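Local coordinates for penaeus monodon metallodensovirus major capsid protein (Penaeus monodon metallodensovirus, PDB 6WH7) that forms, in sixty copies, the icosahedral capsid of a shrimp densovirus, the shell that presumably encloses and protects its parvoviral genome, at residues 169-180 against 336-346. Residues are numbered along the deposited sequence; the frame is centred on the assembly and turned at random.
Sequences KVYPKTDTVWPV and ITESKINNIQF
I341 N donates an almost straight hydrogen bond to W178 O, 2.6 Å at 171°, and V180 N meets S339 O, a carbonyl of the type II' turn T337-K340 that links strand 340-345 to strand 335-337. Nearer the other end, V170 N donates to I344 O and I344 N returns the bond to V170 O, each at 2.8 Å, a hydrogen-bonded antiparallel pair. Between these sites K173-T176 bulge away from 336-346, and V177 CG2 then packs on the K340 chain. V170, W178, I341 and I344 form an apolar face. The W178 indole, with CG beside its own backbone N (chi1 -71°), sends CZ3 to I344 CG1 at 3.6 Å, while I341 CG2 lies at the ring's edge; V170 CG2 meets the rim of the F346 ring at CE2, 3.9 Å. V82 of strand 79-83 packs on V170, W178, I344 and F346, and W178 NE1 bonds to V189 O. N343 CB sits over the Y171 ring, 3.9 Å from its centroid, the N343 amide nearly perpendicular to the ring. On the opposite face K169 runs beside Q345, K169 CE 3.3 Å from Q345 NE2. Regular strand pairing thus rests on V170-I344, single backbone bonds tie 178-180 to 339-341, and apolar contacts fasten the buried face to strand 79-83.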
ATOM      1  N   LYS A 169      44.521 -91.078 -19.407  1.00 17.14           N
ATOM      2  CA  LYS A 169      45.825 -91.257 -20.006  1.00 17.14           C
ATOM      3  C   LYS A 169      45.610 -91.743 -21.424  1.00 17.14           C
ATOM      4  O   LYS A 169      44.705 -92.538 -21.683  1.00 17.14           O
ATOM      5  CB  LYS A 169      46.655 -92.253 -19.211  1.00 17.81           C
ATOM      6  CG  LYS A 169      48.045 -92.440 -19.718  1.00 17.81           C
ATOM      7  CD  LYS A 169      48.738 -93.529 -18.953  1.00 17.81           C
ATOM      8  CE  LYS A 169      49.030 -93.116 -17.537  1.00 17.81           C
ATOM      9  NZ  LYS A 169      49.744 -94.196 -16.813  1.00 17.81           N
ATOM     10  N   VAL A 170      46.431 -91.256 -22.341  1.00 17.40           N
ATOM     11  CA  VAL A 170      46.193 -91.425 -23.764  1.00 17.40           C
ATOM     12  C   VAL A 170      47.433 -92.026 -24.396  1.00 17.40           C
ATOM     13  O   VAL A 170      48.538 -91.514 -24.209  1.00 17.40           O
ATOM     14  CB  VAL A 170      45.834 -90.085 -24.426  1.00 16.84           C
ATOM     15  CG1 VAL A 170      45.682 -90.269 -25.876  1.00 16.84           C
ATOM     16  CG2 VAL A 170      44.556 -89.543 -23.843  1.00 16.84           C
ATOM     17  N   TYR A 171      47.252 -93.090 -25.148  1.00 19.02           N
ATOM     18  CA  TYR A 171      48.341 -93.815 -25.765  1.00 19.02           C
ATOM     19  C   TYR A 171      48.284 -93.682 -27.278  1.00 19.02           C
ATOM     20  O   TYR A 171      47.208 -93.479 -27.846  1.00 19.02           O
ATOM     21  CB  TYR A 171      48.283 -95.302 -25.407  1.00 19.00           C
ATOM     22  CG  TYR A 171      48.481 -95.599 -23.951  1.00 19.00           C
ATOM     23  CD1 TYR A 171      49.740 -95.836 -23.443  1.00 19.00           C
ATOM     24  CD2 TYR A 171      47.407 -95.639 -23.084  1.00 19.00           C
ATOM     25  CE1 TYR A 171      49.925 -96.114 -22.118  1.00 19.00           C
ATOM     26  CE2 TYR A 171      47.581 -95.910 -21.757  1.00 19.00           C
ATOM     27  CZ  TYR A 171      48.841 -96.149 -21.278  1.00 19.00           C
ATOM     28  OH  TYR A 171      49.021 -96.427 -19.948  1.00 19.00           O
ATOM     29  N   PRO A 172      49.416 -93.784 -27.961  1.00 20.59           N
ATOM     30  CA  PRO A 172      49.385 -93.829 -29.421  1.00 20.59           C
ATOM     31  C   PRO A 172      48.741 -95.107 -29.926  1.00 20.59           C
ATOM     32  O   PRO A 172      48.593 -96.094 -29.206  1.00 20.59           O
ATOM     33  CB  PRO A 172      50.865 -93.756 -29.805  1.00 19.55           C
ATOM     34  CG  PRO A 172      51.581 -94.239 -28.628  1.00 19.55           C
ATOM     35  CD  PRO A 172      50.794 -93.783 -27.450  1.00 19.55           C
ATOM     36  N   LYS A 173      48.363 -95.076 -31.199  1.00 25.23           N
ATOM     37  CA  LYS A 173      47.828 -96.262 -31.839  1.00 25.23           C
ATOM     38  C   LYS A 173      48.893 -97.343 -31.916  1.00 25.23           C
ATOM     39  O   LYS A 173      50.085 -97.085 -31.756  1.00 25.23           O
ATOM     40  CB  LYS A 173      47.331 -95.952 -33.239  1.00 24.63           C
ATOM     41  CG  LYS A 173      46.103 -95.116 -33.302  1.00 24.63           C
ATOM     42  CD  LYS A 173      45.938 -94.655 -34.716  1.00 24.63           C
ATOM     43  CE  LYS A 173      45.834 -95.838 -35.655  1.00 24.63           C
ATOM     44  NZ  LYS A 173      45.731 -95.412 -37.070  1.00 24.63           N
ATOM     45  N   THR A 174      48.442 -98.573 -32.150  1.00 29.44           N
ATOM     46  CA  THR A 174      49.313 -99.735 -32.017  1.00 29.44           C
ATOM     47  C   THR A 174      50.583 -99.591 -32.852  1.00 29.44           C
ATOM     48  O   THR A 174      51.699 -99.656 -32.325  1.00 29.44           O
ATOM     49  CB  THR A 174      48.542-100.993 -32.405  1.00 31.98           C
ATOM     50  OG1 THR A 174      48.055-100.853 -33.743  1.00 31.98           O
ATOM     51  CG2 THR A 174      47.370-101.184 -31.472  1.00 31.98           C
ATOM     52  N   ASP A 175      50.435 -99.389 -34.156  1.00 30.16           N
ATOM     53  CA  ASP A 175      51.607 -99.202 -34.999  1.00 30.16           C
ATOM     54  C   ASP A 175      52.132 -97.777 -34.956  1.00 30.16           C
ATOM     55  O   ASP A 175      53.285 -97.542 -35.329  1.00 30.16           O
ATOM     56  CB  ASP A 175      51.287 -99.592 -36.440  1.00 35.22           C
ATOM     57  CG  ASP A 175      51.101-101.084 -36.607  1.00 35.22           C
ATOM     58  OD1 ASP A 175      51.522-101.840 -35.708  1.00 35.22           O
ATOM     59  OD2 ASP A 175      50.530-101.502 -37.636  1.00 35.22           O
ATOM     60  N   THR A 176      51.316 -96.831 -34.513  1.00 25.79           N
ATOM     61  CA  THR A 176      51.721 -95.441 -34.418  1.00 25.79           C
ATOM     62  C   THR A 176      52.629 -95.236 -33.214  1.00 25.79           C
ATOM     63  O   THR A 176      52.541 -95.948 -32.214  1.00 25.79           O
ATOM     64  CB  THR A 176      50.486 -94.546 -34.307  1.00 25.75           C
ATOM     65  OG1 THR A 176      49.678 -94.704 -35.477  1.00 25.75           O
ATOM     66  CG2 THR A 176      50.863 -93.087 -34.162  1.00 25.75           C
ATOM     67  N   VAL A 177      53.527 -94.260 -33.326  1.00 22.49           N
ATOM     68  CA  VAL A 177      54.309 -93.799 -32.196  1.00 22.49           C
ATOM     69  C   VAL A 177      54.266 -92.275 -32.197  1.00 22.49           C
ATOM     70  O   VAL A 177      53.864 -91.647 -33.174  1.00 22.49           O
ATOM     71  CB  VAL A 177      55.757 -94.326 -32.234  1.00 22.47           C
ATOM     72  CG1 VAL A 177      56.577 -93.594 -33.277  1.00 22.47           C
ATOM     73  CG2 VAL A 177      56.374 -94.276 -30.863  1.00 22.47           C
ATOM     74  N   TRP A 178      54.680 -91.682 -31.079  1.00 20.33           N
ATOM     75  CA  TRP A 178      54.578 -90.244 -30.839  1.00 20.33           C
ATOM     76  C   TRP A 178      55.967 -89.647 -30.672  1.00 20.33           C
ATOM     77  O   TRP A 178      56.443 -89.476 -29.542  1.00 20.33           O
ATOM     78  CB  TRP A 178      53.729 -89.951 -29.609  1.00 18.07           C
ATOM     79  CG  TRP A 178      52.290 -90.209 -29.800  1.00 18.07           C
ATOM     80  CD1 TRP A 178      51.674 -90.568 -30.949  1.00 18.07           C
ATOM     81  CD2 TRP A 178      51.271 -90.114 -28.809  1.00 18.07           C
ATOM     82  NE1 TRP A 178      50.331 -90.704 -30.744  1.00 18.07           N
ATOM     83  CE2 TRP A 178      50.057 -90.431 -29.432  1.00 18.07           C
ATOM     84  CE3 TRP A 178      51.267 -89.796 -27.453  1.00 18.07           C
ATOM     85  CZ2 TRP A 178      48.852 -90.438 -28.749  1.00 18.07           C
ATOM     86  CZ3 TRP A 178      50.076 -89.804 -26.780  1.00 18.07           C
ATOM     87  CH2 TRP A 178      48.884 -90.120 -27.426  1.00 18.07           C
ATOM     88  N   PRO A 179      56.648 -89.320 -31.768  1.00 20.65           N
ATOM     89  CA  PRO A 179      57.961 -88.689 -31.651  1.00 20.65           C
ATOM     90  C   PRO A 179      57.855 -87.351 -30.942  1.00 20.65           C
ATOM     91  O   PRO A 179      56.946 -86.564 -31.199  1.00 20.65           O
ATOM     92  CB  PRO A 179      58.396 -88.518 -33.107  1.00 20.73           C
ATOM     93  CG  PRO A 179      57.636 -89.539 -33.838  1.00 20.73           C
ATOM     94  CD  PRO A 179      56.309 -89.592 -33.170  1.00 20.73           C
ATOM     95  N   VAL A 180      58.795 -87.096 -30.033  1.00 20.98           N
ATOM     96  CA  VAL A 180      58.759 -85.831 -29.321  1.00 20.98           C
ATOM     97  C   VAL A 180      59.218 -84.708 -30.231  1.00 20.98           C
ATOM     98  O   VAL A 180      58.914 -83.540 -29.974  1.00 20.98           O
ATOM     99  CB  VAL A 180      59.618 -85.895 -28.045  1.00 21.34           C
ATOM    100  CG1 VAL A 180      61.084 -85.748 -28.374  1.00 21.34           C
ATOM    101  CG2 VAL A 180      59.179 -84.882 -27.055  1.00 21.34           C
ATOM    102  N   ILE A 336      58.587 -90.536 -21.561  1.00 22.05           N
ATOM    103  CA  ILE A 336      59.410 -90.543 -22.761  1.00 22.05           C
ATOM    104  C   ILE A 336      60.356 -91.724 -22.670  1.00 22.05           C
ATOM    105  O   ILE A 336      61.063 -91.878 -21.669  1.00 22.05           O
ATOM    106  CB  ILE A 336      60.228 -89.249 -22.919  1.00 20.39           C
ATOM    107  CG1 ILE A 336      59.338 -88.020 -22.927  1.00 20.39           C
ATOM    108  CG2 ILE A 336      61.013 -89.281 -24.203  1.00 20.39           C
ATOM    109  CD1 ILE A 336      58.437 -87.979 -24.058  1.00 20.39           C
ATOM    110  N   THR A 337      60.373 -92.551 -23.701  1.00 24.61           N
ATOM    111  CA  THR A 337      61.471 -93.475 -23.916  1.00 24.61           C
ATOM    112  C   THR A 337      62.029 -93.199 -25.301  1.00 24.61           C
ATOM    113  O   THR A 337      61.273 -92.988 -26.253  1.00 24.61           O
ATOM    114  CB  THR A 337      61.049 -94.943 -23.763  1.00 25.39           C
ATOM    115  OG1 THR A 337      62.216 -95.772 -23.778  1.00 25.39           O
ATOM    116  CG2 THR A 337      60.128 -95.381 -24.879  1.00 25.39           C
ATOM    117  N   GLU A 338      63.352 -93.157 -25.394  1.00 27.08           N
ATOM    118  CA  GLU A 338      64.032 -92.682 -26.596  1.00 27.08           C
ATOM    119  C   GLU A 338      63.505 -91.272 -26.855  1.00 27.08           C
ATOM    120  O   GLU A 338      63.448 -90.467 -25.913  1.00 27.08           O
ATOM    121  CB  GLU A 338      63.837 -93.681 -27.722  1.00 31.22           C
ATOM    122  CG  GLU A 338      64.460 -95.027 -27.431  1.00 31.22           C
ATOM    123  CD  GLU A 338      65.944 -94.921 -27.167  1.00 31.22           C
ATOM    124  OE1 GLU A 338      66.619 -94.140 -27.870  1.00 31.22           O
ATOM    125  OE2 GLU A 338      66.437 -95.609 -26.249  1.00 31.22           O
ATOM    126  N   SER A 339      63.129 -90.928 -28.080  1.00 24.71           N
ATOM    127  CA  SER A 339      62.520 -89.646 -28.398  1.00 24.71           C
ATOM    128  C   SER A 339      61.000 -89.712 -28.435  1.00 24.71           C
ATOM    129  O   SER A 339      60.361 -88.756 -28.873  1.00 24.71           O
ATOM    130  CB  SER A 339      63.053 -89.137 -29.737  1.00 26.51           C
ATOM    131  OG  SER A 339      62.403 -87.942 -30.134  1.00 26.51           O
ATOM    132  N   LYS A 340      60.412 -90.831 -28.037  1.00 22.39           N
ATOM    133  CA  LYS A 340      59.022 -91.135 -28.336  1.00 22.39           C
ATOM    134  C   LYS A 340      58.179 -91.047 -27.073  1.00 22.39           C
ATOM    135  O   LYS A 340      58.548 -91.601 -26.036  1.00 22.39           O
ATOM    136  CB  LYS A 340      58.937 -92.522 -28.966  1.00 23.90           C
ATOM    137  CG  LYS A 340      59.676 -92.571 -30.285  1.00 23.90           C
ATOM    138  CD  LYS A 340      59.754 -93.953 -30.876  1.00 23.90           C
ATOM    139  CE  LYS A 340      60.364 -93.901 -32.265  1.00 23.90           C
ATOM    140  NZ  LYS A 340      61.822 -93.607 -32.211  1.00 23.90           N
ATOM    141  N   ILE A 341      57.054 -90.347 -27.167  1.00 19.83           N
ATOM    142  CA  ILE A 341      56.149 -90.176 -26.036  1.00 19.83           C
ATOM    143  C   ILE A 341      55.368 -91.467 -25.835  1.00 19.83           C
ATOM    144  O   ILE A 341      54.720 -91.963 -26.761  1.00 19.83           O
ATOM    145  CB  ILE A 341      55.200 -88.995 -26.259  1.00 18.56           C
ATOM    146  CG1 ILE A 341      55.979 -87.696 -26.405  1.00 18.56           C
ATOM    147  CG2 ILE A 341      54.243 -88.874 -25.108  1.00 18.56           C
ATOM    148  CD1 ILE A 341      55.138 -86.536 -26.809  1.00 18.56           C
ATOM    149  N   ASN A 342      55.426 -92.013 -24.624  1.00 19.39           N
ATOM    150  CA  ASN A 342      54.747 -93.269 -24.337  1.00 19.39           C
ATOM    151  C   ASN A 342      53.253 -93.062 -24.168  1.00 19.39           C
ATOM    152  O   ASN A 342      52.445 -93.822 -24.709  1.00 19.39           O
ATOM    153  CB  ASN A 342      55.340 -93.898 -23.083  1.00 20.82           C
ATOM    154  CG  ASN A 342      56.736 -94.383 -23.299  1.00 20.82           C
ATOM    155  OD1 ASN A 342      57.122 -94.685 -24.424  1.00 20.82           O
ATOM    156  ND2 ASN A 342      57.517 -94.444 -22.235  1.00 20.82           N
ATOM    157  N   ASN A 343      52.873 -92.046 -23.408  1.00 17.60           N
ATOM    158  CA  ASN A 343      51.477 -91.711 -23.205  1.00 17.60           C
ATOM    159  C   ASN A 343      51.410 -90.259 -22.776  1.00 17.60           C
ATOM    160  O   ASN A 343      52.410 -89.674 -22.358  1.00 17.60           O
ATOM    161  CB  ASN A 343      50.821 -92.647 -22.184  1.00 18.18           C
ATOM    162  CG  ASN A 343      51.505 -92.627 -20.834  1.00 18.18           C
ATOM    163  OD1 ASN A 343      51.892 -91.582 -20.326  1.00 18.18           O
ATOM    164  ND2 ASN A 343      51.699 -93.805 -20.266  1.00 18.18           N
ATOM    165  N   ILE A 344      50.226 -89.676 -22.900  1.00 16.19           N
ATOM    166  CA  ILE A 344      49.980 -88.318 -22.446  1.00 16.19           C
ATOM    167  C   ILE A 344      48.869 -88.365 -21.413  1.00 16.19           C
ATOM    168  O   ILE A 344      47.780 -88.878 -21.684  1.00 16.19           O
ATOM    169  CB  ILE A 344      49.628 -87.372 -23.601  1.00 15.66           C
ATOM    170  CG1 ILE A 344      50.838 -87.178 -24.508  1.00 15.66           C
ATOM    171  CG2 ILE A 344      49.192 -86.038 -23.069  1.00 15.66           C
ATOM    172  CD1 ILE A 344      50.536 -86.420 -25.767  1.00 15.66           C
ATOM    173  N   GLN A 345      49.158 -87.847 -20.232  1.00 15.20           N
ATOM    174  CA  GLN A 345      48.207 -87.690 -19.149  1.00 15.20           C
ATOM    175  C   GLN A 345      47.631 -86.287 -19.209  1.00 15.20           C
ATOM    176  O   GLN A 345      48.323 -85.341 -19.583  1.00 15.20           O
ATOM    177  CB  GLN A 345      48.903 -87.909 -17.815  1.00 16.63           C
ATOM    178  CG  GLN A 345      49.467 -89.283 -17.656  1.00 16.63           C
ATOM    179  CD  GLN A 345      50.374 -89.382 -16.465  1.00 16.63           C
ATOM    180  OE1 GLN A 345      50.959 -88.390 -16.038  1.00 16.63           O
ATOM    181  NE2 GLN A 345      50.499 -90.580 -15.915  1.00 16.63           N
ATOM    182  N   PHE A 346      46.356 -86.144 -18.857  1.00 15.23           N
ATOM    183  CA  PHE A 346      45.744 -84.819 -18.883  1.00 15.23           C
ATOM    184  C   PHE A 346      45.302 -84.343 -17.506  1.00 15.23           C
ATOM    185  O   PHE A 346      45.918 -83.417 -16.977  1.00 15.23           O
ATOM    186  CB  PHE A 346      44.621 -84.764 -19.910  1.00 13.93           C
ATOM    187  CG  PHE A 346      45.126 -84.750 -21.310  1.00 13.93           C
ATOM    188  CD1 PHE A 346      45.714 -83.611 -21.818  1.00 13.93           C
ATOM    189  CD2 PHE A 346      45.022 -85.855 -22.118  1.00 13.93           C
ATOM    190  CE1 PHE A 346      46.187 -83.579 -23.094  1.00 13.93           C
ATOM    191  CE2 PHE A 346      45.494 -85.821 -23.400  1.00 13.93           C
ATOM    192  CZ  PHE A 346      46.073 -84.680 -23.885  1.00 13.93           C
TER